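AimR transcriptional regulator (Bacillus phage phi3T, PDB 5ZVV) activates transcription of the aimX locus as a homodimer, apparently favouring lytic growth of the phage until the arbitrium peptide converts it to an inactive monomer. Local coordinates at residues V193-L196 against E197-I200. Numbering follows the deposited sequence.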
loop_
_atom_site.group_PDB
_atom_site.type_symbol
_atom_site.label_atom_id
_atom_site.label_comp_id
_atom_site.label_asym_id
_atom_site.label_seq_id
_atom_site.Cartn_x
_atom_site.Cartn_y
_atom_site.Cartn_z
ATOM N N VAL A 193 -10.250 -2.829 16.577
ATOM C CA VAL A 193 -9.494 -1.719 16.006
ATOM C C VAL A 193 -8.368 -1.295 16.939
ATOM O O VAL A 193 -7.283 -0.913 16.484
ATOM C CB VAL A 193 -10.443 -0.549 15.682
ATOM C CG1 VAL A 193 -9.663 0.638 15.130
ATOM C CG2 VAL A 193 -11.508 -1.001 14.693
ATOM N N SER A 194 -8.594 -1.373 18.253
ATOM C CA SER A 194 -7.544 -1.032 19.207
ATOM C C SER A 194 -6.333 -1.933 19.029
ATOM O O SER A 194 -5.191 -1.461 19.015
ATOM C CB SER A 194 -8.076 -1.125 20.637
ATOM O OG SER A 194 -8.710 0.079 21.028
HETATM N N MSE A 195 -6.558 -3.236 18.889
HETATM C CA MSE A 195 -5.424 -4.135 18.710
HETATM C C MSE A 195 -4.713 -3.894 17.381
HETATM O O MSE A 195 -3.471 -3.855 17.325
HETATM C CB MSE A 195 -5.867 -5.594 18.819
HETATM C CG MSE A 195 -6.009 -6.044 20.262
HETATM SE SE MSE A 195 -4.597 -5.257 21.376
HETATM C CE MSE A 195 -3.042 -6.101 20.537
ATOM N N LEU A 196 -5.499 -3.722 16.316
ATOM C CA LEU A 196 -4.907 -3.478 15.004
ATOM C C LEU A 196 -4.024 -2.233 15.019
ATOM O O LEU A 196 -2.872 -2.264 14.563
ATOM C CB LEU A 196 -6.009 -3.366 13.949
ATOM C CG LEU A 196 -6.639 -4.720 13.606
ATOM C CD1 LEU A 196 -7.871 -4.569 12.731
ATOM C CD2 LEU A 196 -5.610 -5.618 12.930
ATOM N N GLU A 197 -4.543 -1.128 15.561
ATOM C CA GLU A 197 -3.751 0.094 15.633
ATOM C C GLU A 197 -2.578 -0.047 16.593
ATOM O O GLU A 197 -1.547 0.605 16.402
ATOM C CB GLU A 197 -4.636 1.268 16.040
ATOM C CG GLU A 197 -5.624 1.670 14.966
ATOM C CD GLU A 197 -6.569 2.755 15.424
ATOM O OE1 GLU A 197 -6.822 2.847 16.645
ATOM O OE2 GLU A 197 -7.055 3.517 14.562
ATOM N N ALA A 198 -2.712 -0.885 17.625
ATOM C CA ALA A 198 -1.585 -1.129 18.518
ATOM C C ALA A 198 -0.423 -1.768 17.769
ATOM O O ALA A 198 0.734 -1.354 17.927
ATOM C CB ALA A 198 -2.016 -2.012 19.690
ATOM N N ASN A 199 -0.710 -2.775 16.942
ATOM C CA ASN A 199 0.362 -3.399 16.171
ATOM C C ASN A 199 0.901 -2.453 15.103
ATOM O O ASN A 199 2.109 -2.447 14.825
ATOM C CB ASN A 199 -0.126 -4.708 15.554
ATOM C CG ASN A 199 -0.338 -5.795 16.590
ATOM O OD1 ASN A 199 0.340 -5.831 17.621
ATOM N ND2 ASN A 199 -1.282 -6.689 16.322
ATOM N N ILE A 200 0.027 -1.640 14.499
ATOM C CA ILE A 200 0.498 -0.606 13.578
ATOM C C ILE A 200 1.506 0.301 14.272
ATOM O O ILE A 200 2.588 0.586 13.741
ATOM C CB ILE A 200 -0.682 0.207 13.021
ATOM C CG1 ILE A 200 -1.551 -0.648 12.099
ATOM C CG2 ILE A 200 -0.176 1.438 12.287
ATOM C CD1 ILE A 200 -2.769 0.084 11.579
#
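V193 and E197, one helical turn apart, run alongside each other in the same direction. Methyl CG1 of V193 sits over the face of the E197 carboxylate, 3.8 Å above CD and about equally far from the two oxygens. V193 places that methyl by turning CG1 anti to its own nitrogen (chi1 178°). E197 has CG beside its own N, which brings CG to 3.4 Å from V193 O; the extended chain beyond it carries the carboxylate out along V193. OE2 is hydrogen-bonded to a bound glycerol, probably from the crystallisation liquor. A second apolar touch is looser: the terminal methyl CE of M195, a selenomethionine, comes to 4.3 Å from A198 CB. The M195 chain leaves the backbone away from the following turn, and its bent torsions bring the end back toward it. Four successive i to i+4 backbone bonds, the signature of a regular alpha-helix, join the two turns, mostly in the second half of helix 184-203. E197 N to V193 O, at 2.9 Å, is nearly straight at 172°; A198 N to S194 O is the most bent, at 144°. N199 N and I200 N complete the ladder on M195 O and L196 O. In this all-helical, TPR-like array the turns are packed on several sides: V193 and L196 meet helix 145-161, L196 and I200 helix 165-173, A198 helix 207-220, and M195 both helix 207-220 and helix 224-237. Side-chain carbons also crowd the carbonyl oxygens of the preceding turn. I200 CG1 sits 3.2 Å from L196 O, and A198 CB is 3.3 Å from S194 O. The N199 amide stands beside M195 O, while its OD1 is hydrogen-bonded to T233 OG1, tying this helix to helix 224-237.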